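Local coordinates for genome polyprotein (Rhinovirus C, PDB 6KU7), which yields the 3C cysteine protease, a chymotrypsin-like enzyme that cleaves the viral polyprotein, probably with a preference for glutamine-glycine junctions, at residues Cys40-Thr45 and Val164-Gly169; Asn105-Thr110 and Asp119-Thr124; Leu141-Tyr146 and Gly172-Gly177. All coordinates share one frame; numbering follows the deposited sequence.

Interaction 1 (Cys40-Thr45 and Val164-Gly169)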
# COMPACT_ATOMS: atom_id res chain seq x y z
N CYS A 40 12.94 2.75 3.54
CA CYS A 40 11.71 3.52 3.32
C CYS A 40 10.57 2.58 2.97
O CYS A 40 10.65 1.82 1.99
CB CYS A 40 11.91 4.54 2.20
SG CYS A 40 10.40 5.46 1.84
N ALA A 41 9.50 2.63 3.77
CA ALA A 41 8.31 1.80 3.56
C ALA A 41 7.07 2.66 3.52
O ALA A 41 7.03 3.80 4.01
CB ALA A 41 8.13 0.76 4.67
N VAL A 42 6.02 2.09 2.95
CA VAL A 42 4.76 2.79 2.79
C VAL A 42 3.73 2.14 3.70
O VAL A 42 3.72 0.91 3.89
CB VAL A 42 4.34 2.79 1.31
CG1 VAL A 42 3.74 1.45 0.87
CG2 VAL A 42 3.42 3.89 1.02
N VAL A 43 2.88 2.97 4.31
CA VAL A 43 1.76 2.50 5.12
C VAL A 43 0.57 3.43 4.88
O VAL A 43 0.75 4.59 4.51
CB VAL A 43 2.14 2.49 6.63
CG1 VAL A 43 2.44 3.90 7.12
CG2 VAL A 43 1.08 1.82 7.50
N PRO A 44 -0.65 2.91 5.05
CA PRO A 44 -1.81 3.81 4.92
C PRO A 44 -1.83 4.86 6.02
O PRO A 44 -1.60 4.56 7.20
CB PRO A 44 -3.02 2.87 4.99
CG PRO A 44 -2.48 1.55 4.56
CD PRO A 44 -1.07 1.50 5.09
N THR A 45 -2.10 6.10 5.62
CA THR A 45 -2.09 7.22 6.56
C THR A 45 -3.07 7.00 7.71
O THR A 45 -2.78 7.37 8.85
CB THR A 45 -2.41 8.50 5.81
OG1 THR A 45 -1.43 8.70 4.78
CG2 THR A 45 -2.42 9.69 6.77
N VAL A 164 1.31 -0.88 -8.41
CA VAL A 164 0.65 0.37 -8.81
C VAL A 164 -0.15 1.05 -7.71
O VAL A 164 -0.49 2.24 -7.87
CB VAL A 164 -0.24 0.15 -10.05
CG1 VAL A 164 0.55 -0.55 -11.16
CG2 VAL A 164 -1.50 -0.62 -9.68
N ALA A 165 -0.45 0.39 -6.60
CA ALA A 165 -1.23 1.04 -5.54
C ALA A 165 -1.17 0.23 -4.25
O ALA A 165 -0.81 -0.95 -4.26
CB ALA A 165 -2.70 1.22 -5.93
N ILE A 166 -1.54 0.88 -3.14
CA ILE A 166 -1.86 0.17 -1.91
C ILE A 166 -3.35 0.35 -1.62
O ILE A 166 -3.92 1.43 -1.84
CB ILE A 166 -1.00 0.59 -0.71
CG1 ILE A 166 -1.14 2.07 -0.41
CG2 ILE A 166 0.50 0.23 -0.95
CD1 ILE A 166 -0.56 2.47 0.95
N HIS A 167 -3.98 -0.72 -1.16
CA HIS A 167 -5.41 -0.68 -0.90
C HIS A 167 -5.69 0.19 0.33
O HIS A 167 -5.07 0.00 1.38
CB HIS A 167 -5.92 -2.10 -0.69
CG HIS A 167 -7.38 -2.16 -0.36
ND1 HIS A 167 -8.36 -2.05 -1.32
CD2 HIS A 167 -8.01 -2.25 0.83
CE1 HIS A 167 -9.54 -2.12 -0.74
NE2 HIS A 167 -9.36 -2.25 0.56
N VAL A 168 -6.60 1.16 0.23
CA VAL A 168 -6.85 2.07 1.34
C VAL A 168 -8.32 2.25 1.69
O VAL A 168 -8.63 3.03 2.59
CB VAL A 168 -6.22 3.46 1.10
CG1 VAL A 168 -4.69 3.36 0.98
CG2 VAL A 168 -6.85 4.12 -0.12
N GLY A 169 -9.24 1.56 1.02
CA GLY A 169 -10.65 1.75 1.34
C GLY A 169 -11.51 0.93 0.41
O GLY A 169 -11.03 0.36 -0.57
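P44 and V168 mark the nearest backbone approach, CA to CA 6.4 Å, where strand 40-44 passes strand 164-169 at an axis distance of 8.0 Å and an angle of 24°. No hydrogen bond joins the two strands. They belong to different sheets and meet through apolar side chains. I166 has the largest share of the contact, through both of its branches. V42 and I166 reach toward each other tip to tip, with V42 CG1 and I166 CG2 3.9 Å apart. V42 CG1 lies between the backbone N and the carbonyl carbon (chi1 78°), which points this methyl at the partner strand. The other branch of I166 is extended (chi2 167°) and brings CD1 to P44. There CD1 is 4.2 Å from P44 CG and lies close to the backbone N of the same proline. The isoleucine and the ring cross at a slant. Strand 40-44 is part of the six-stranded N-terminal barrel, and strand 162-170 is part of the second sheet. The contact therefore lies in the seam between the two halves of the chymotrypsin-like fold, near the centre of the chain. V168 adds a looser touch, its CG1 4.4 Å from P44 CB. V168 also shares a classic beta bulge with G169, both facing Y176. H167 points away from strand 40-44 and packs against T148 and L108. With T148 it probably lines the S1 pocket, as in related 3C proteases. V42 also rests on L34, I36 and I78 of the barrel. E77 is touched by P44 and, from the second sheet, by V168.

Interaction 2 (Asn105-Thr110 and Asp119-Thr124)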
# COMPACT_ATOMS: atom_id res chain seq x y z
N ASN A 105 -5.95 -7.05 -15.24
CA ASN A 105 -5.51 -8.30 -14.62
C ASN A 105 -4.70 -8.04 -13.35
O ASN A 105 -3.73 -8.74 -13.05
CB ASN A 105 -4.73 -9.17 -15.61
CG ASN A 105 -5.59 -9.63 -16.78
OD1 ASN A 105 -6.27 -10.66 -16.71
ND2 ASN A 105 -5.58 -8.87 -17.85
N MET A 106 -5.10 -7.02 -12.61
CA MET A 106 -4.39 -6.67 -11.39
C MET A 106 -4.80 -7.58 -10.24
O MET A 106 -5.89 -8.16 -10.22
CB MET A 106 -4.67 -5.21 -11.03
CG MET A 106 -3.72 -4.26 -11.70
SD MET A 106 -2.03 -4.49 -11.11
CE MET A 106 -1.09 -3.60 -12.34
N HIS A 107 -3.91 -7.70 -9.26
CA HIS A 107 -4.17 -8.52 -8.09
C HIS A 107 -4.10 -7.67 -6.83
O HIS A 107 -3.44 -6.63 -6.81
CB HIS A 107 -3.18 -9.68 -8.00
CG HIS A 107 -3.35 -10.71 -9.07
ND1 HIS A 107 -3.78 -12.00 -8.82
CD2 HIS A 107 -3.15 -10.64 -10.41
CE1 HIS A 107 -3.84 -12.67 -9.95
NE2 HIS A 107 -3.45 -11.87 -10.93
N LEU A 108 -4.81 -8.09 -5.80
CA LEU A 108 -4.64 -7.53 -4.46
C LEU A 108 -3.96 -8.59 -3.60
O LEU A 108 -4.39 -9.75 -3.58
CB LEU A 108 -5.97 -7.11 -3.84
CG LEU A 108 -6.00 -6.82 -2.33
CD1 LEU A 108 -5.16 -5.64 -1.96
CD2 LEU A 108 -7.42 -6.55 -1.89
N ALA A 109 -2.91 -8.20 -2.91
CA ALA A 109 -2.16 -9.13 -2.10
C ALA A 109 -1.85 -8.49 -0.76
O ALA A 109 -1.49 -7.32 -0.70
CB ALA A 109 -0.86 -9.55 -2.80
N THR A 110 -1.99 -9.27 0.30
CA THR A 110 -1.61 -8.82 1.63
C THR A 110 -1.23 -10.05 2.45
O THR A 110 -1.47 -11.19 2.04
CB THR A 110 -2.73 -8.01 2.32
OG1 THR A 110 -2.20 -7.36 3.48
CG2 THR A 110 -3.89 -8.94 2.75
N ASP A 119 -3.86 -13.56 -2.05
CA ASP A 119 -3.65 -13.06 -3.40
C ASP A 119 -4.96 -13.27 -4.14
O ASP A 119 -5.39 -14.40 -4.36
CB ASP A 119 -2.50 -13.78 -4.11
CG ASP A 119 -2.27 -13.28 -5.55
OD1 ASP A 119 -1.10 -13.17 -5.93
OD2 ASP A 119 -3.25 -13.00 -6.29
N VAL A 120 -5.58 -12.18 -4.53
CA VAL A 120 -6.93 -12.21 -5.06
C VAL A 120 -6.92 -11.41 -6.35
O VAL A 120 -6.29 -10.35 -6.42
CB VAL A 120 -7.91 -11.63 -4.02
CG1 VAL A 120 -8.77 -10.56 -4.61
CG2 VAL A 120 -8.72 -12.75 -3.34
N GLU A 121 -7.58 -11.94 -7.37
CA GLU A 121 -7.66 -11.23 -8.64
C GLU A 121 -8.69 -10.12 -8.55
O GLU A 121 -9.87 -10.35 -8.29
CB GLU A 121 -8.02 -12.20 -9.77
CG GLU A 121 -7.97 -11.53 -11.13
CD GLU A 121 -6.73 -11.91 -11.96
OE1 GLU A 121 -6.69 -13.05 -12.47
OE2 GLU A 121 -5.86 -11.03 -12.11
N VAL A 122 -8.24 -8.89 -8.77
CA VAL A 122 -9.10 -7.72 -8.61
C VAL A 122 -9.60 -7.21 -9.96
O VAL A 122 -10.55 -6.41 -10.01
CB VAL A 122 -8.33 -6.67 -7.78
CG1 VAL A 122 -8.00 -5.43 -8.56
CG2 VAL A 122 -8.97 -6.42 -6.47
N GLY A 123 -9.01 -7.65 -11.04
CA GLY A 123 -9.41 -7.19 -12.33
C GLY A 123 -8.79 -5.90 -12.78
O GLY A 123 -7.66 -5.61 -12.52
N THR A 124 -9.59 -5.11 -13.45
CA THR A 124 -9.19 -3.87 -14.02
C THR A 124 -9.24 -2.74 -13.02
O THR A 124 -10.16 -2.57 -12.30
CB THR A 124 -10.07 -3.59 -15.24
OG1 THR A 124 -9.86 -4.61 -16.19
CG2 THR A 124 -9.76 -2.28 -15.85
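H107 and D119 are joined by a side-chain hydrogen bond between the two strands of a beta hairpin. H107 ND1 donates to D119 OD2 at 2.8 Å, and D119 OD2 accepts through its syn lone pair. The acceptor is tilted 24° out of the ring plane, and ring and carboxylate planes are 78° apart. D119 CG lies anti to its backbone N (chi1 180°), which carries the carboxylate across to the histidine. E121 comes to the same ring differently. Its OE2 lies over one face, 2.8 Å from H107 NE2, but the angle is too poor for a hydrogen bond. Two carboxylates this close would probably favour a protonated ring.

The strands are antiparallel, and their backbone N and O atoms pair across. L108 N donates to V120 O at 2.8 Å, and V120 N donates back to L108 O at 2.9 Å. Further on, M106 N is taken by G123 O at 2.9 Å. M106 O accepts twice: from V122 N at 2.9 Å, and weakly from G123 N at 3.3 Å. V122 and G123 both face M106, so the bonding here is that of a classic beta bulge. H107 and E121 form a non-hydrogen-bonded pair, and the backbone of H107 bonds to A158 instead. L108 CB meets V122 CG2 at 4.0 Å on the side of the sheet that also carries M106.

Strand 156-159 pairs with the other edge of strand 103-110, bonding the backbones of H107 and A109. Helix 8-20 covers the face bearing H107, A109 and D119. H10 meets the H107 ring edge-to-face, and V13 packs on A109 and D119. M106 and L108 pack on strand 162-170, M106 on N162 and V164, L108 on H167.

Interaction 3 (Leu141-Tyr146 and Gly172-Gly177)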
# COMPACT_ATOMS: atom_id res chain seq x y z
N LEU A 141 -6.87 8.32 -6.32
CA LEU A 141 -7.31 6.96 -6.09
C LEU A 141 -7.45 6.20 -7.40
O LEU A 141 -7.87 6.75 -8.41
CB LEU A 141 -8.65 6.97 -5.35
CG LEU A 141 -8.52 7.42 -3.90
CD1 LEU A 141 -9.88 7.46 -3.19
CD2 LEU A 141 -7.55 6.50 -3.20
N LEU A 142 -7.06 4.93 -7.38
CA LEU A 142 -7.46 3.98 -8.42
C LEU A 142 -8.55 3.09 -7.85
O LEU A 142 -8.62 2.89 -6.64
CB LEU A 142 -6.29 3.12 -8.91
CG LEU A 142 -4.93 3.74 -9.16
CD1 LEU A 142 -3.97 2.63 -9.59
CD2 LEU A 142 -5.00 4.90 -10.17
N LYS A 143 -9.42 2.58 -8.72
CA LYS A 143 -10.63 1.90 -8.29
C LYS A 143 -10.76 0.58 -9.02
O LYS A 143 -10.44 0.48 -10.21
CB LYS A 143 -11.89 2.74 -8.57
CG LYS A 143 -13.20 1.94 -8.38
CD LYS A 143 -14.35 2.43 -9.24
CE LYS A 143 -14.20 2.10 -10.70
NZ LYS A 143 -15.20 1.11 -11.20
N TYR A 144 -11.23 -0.43 -8.30
CA TYR A 144 -11.40 -1.75 -8.87
C TYR A 144 -12.73 -2.31 -8.43
O TYR A 144 -13.21 -2.01 -7.33
CB TYR A 144 -10.25 -2.70 -8.48
CG TYR A 144 -9.67 -2.49 -7.09
CD1 TYR A 144 -10.21 -3.10 -5.97
CD2 TYR A 144 -8.56 -1.66 -6.91
CE1 TYR A 144 -9.65 -2.90 -4.70
CE2 TYR A 144 -8.01 -1.45 -5.67
CZ TYR A 144 -8.55 -2.07 -4.57
OH TYR A 144 -8.00 -1.86 -3.32
N ASN A 145 -13.32 -3.16 -9.28
CA ASN A 145 -14.62 -3.76 -8.99
C ASN A 145 -14.38 -5.09 -8.30
O ASN A 145 -14.45 -6.16 -8.90
CB ASN A 145 -15.42 -3.91 -10.28
CG ASN A 145 -15.84 -2.58 -10.85
OD1 ASN A 145 -16.18 -1.65 -10.11
ND2 ASN A 145 -15.80 -2.47 -12.17
N TYR A 146 -14.07 -5.01 -7.00
CA TYR A 146 -13.88 -6.21 -6.19
C TYR A 146 -14.35 -5.87 -4.79
O TYR A 146 -13.99 -4.81 -4.27
CB TYR A 146 -12.42 -6.68 -6.16
CG TYR A 146 -12.21 -7.94 -5.34
CD1 TYR A 146 -12.33 -9.20 -5.92
CD2 TYR A 146 -11.94 -7.87 -3.97
CE1 TYR A 146 -12.16 -10.36 -5.17
CE2 TYR A 146 -11.79 -9.01 -3.21
CZ TYR A 146 -11.89 -10.25 -3.81
OH TYR A 146 -11.72 -11.39 -3.06
N GLY A 172 -17.78 -2.44 0.15
CA GLY A 172 -18.49 -3.68 -0.05
C GLY A 172 -18.60 -4.11 -1.50
O GLY A 172 -18.77 -5.30 -1.77
N ARG A 173 -18.50 -3.19 -2.45
CA ARG A 173 -18.60 -3.51 -3.87
C ARG A 173 -17.32 -3.23 -4.63
O ARG A 173 -16.96 -3.98 -5.55
CB ARG A 173 -19.73 -2.69 -4.51
CG ARG A 173 -21.11 -3.11 -4.11
CD ARG A 173 -21.56 -2.33 -2.88
NE ARG A 173 -22.80 -2.90 -2.35
CZ ARG A 173 -23.07 -3.07 -1.06
NH1 ARG A 173 -22.18 -2.71 -0.14
NH2 ARG A 173 -24.22 -3.60 -0.70
N VAL A 174 -16.62 -2.17 -4.25
CA VAL A 174 -15.49 -1.61 -4.97
C VAL A 174 -14.36 -1.41 -3.97
O VAL A 174 -14.61 -1.26 -2.76
CB VAL A 174 -15.93 -0.27 -5.61
CG1 VAL A 174 -14.83 0.71 -5.67
CG2 VAL A 174 -16.52 -0.51 -6.99
N GLY A 175 -13.12 -1.43 -4.46
CA GLY A 175 -11.96 -1.09 -3.66
C GLY A 175 -11.28 0.15 -4.20
O GLY A 175 -11.35 0.43 -5.40
N TYR A 176 -10.62 0.91 -3.31
CA TYR A 176 -9.88 2.11 -3.69
C TYR A 176 -8.41 1.93 -3.34
O TYR A 176 -8.07 1.59 -2.20
CB TYR A 176 -10.43 3.37 -2.98
CG TYR A 176 -11.92 3.55 -3.16
CD1 TYR A 176 -12.44 4.23 -4.26
CD2 TYR A 176 -12.81 3.02 -2.22
CE1 TYR A 176 -13.81 4.38 -4.42
CE2 TYR A 176 -14.17 3.16 -2.37
CZ TYR A 176 -14.67 3.84 -3.46
OH TYR A 176 -16.03 3.96 -3.59
N GLY A 177 -7.54 2.17 -4.31
CA GLY A 177 -6.11 2.07 -4.10
C GLY A 177 -5.45 3.42 -4.22
O GLY A 177 -5.74 4.17 -5.15
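The Y144 ring lies flat over the backbone of G175, with the carbonyl O of G175 above the ring centre, 3.5 Å from its plane. The two residues sit on antiparallel strands in the C-terminal half of the chymotrypsin-like fold. G175 has no side chain, which leaves room for the ring close to its CA. The Y144 chi1 of 34° is away from a staggered value, and the fine placement of the ring is doubtful. The peptide nitrogens of Y176 and G177 approach the ring obliquely. On the reverse side of the sheet, the Y176 ring has V174 CG1 over one face, offset toward the rim. L141 CD1 approaches the Y176 ring obliquely and touches Y176 CB.

L142 and G177 form a hydrogen-bonded pair: L142 N donates to G177 O at 2.7 Å. G177 N returns a bond to L142 O, also 2.7 Å. Y144 and G175 form the next such pair, with Y144 N to G175 O at 3.0 Å and G175 N to Y144 O at 2.9 Å. K143 and Y176 are the non-hydrogen-bonded pair between them. Strand 118-133 flanks 141-144 on its other edge, where the backbone of K143 bonds to I126. The backbone of Y176 pairs in turn with V168 and G169 of strand 162-170.

Past Y144 the chain bends in an inverse gamma turn centred on N145. On the partner strand's side, N171 OD1 accepts from the backbone N of both R173 and V174. K143 and V174 cross at about a right angle and are packed tightly, K143 CG to V174 CG1 3.4 Å. The lysine then bends at chi3 and chi4, and its NZ donates to N145 OD1 at 3.1 Å.

Interaction 1 joins the two halves of the fold, and interactions 2 and 3 lie within the second half. Strand 162-170 links all three. V164 CG1 packs on M106 CE of interaction 2 at 3.7 Å, and H167 CB on L108 CD1 at 3.8 Å. Toward interaction 3, G169 O probably accepts from Y176 N at 2.8 Å. H167 ND1 also faces Y144 OH, but the modelled separation is too short to trust. Interactions 2 and 3 have centres about 11 Å apart and meet through V122 CG1 and Y144 CB, at 3.5 Å. In related 3C proteases the interdomain cleft holds the active site, so interaction 1 probably lies close to it.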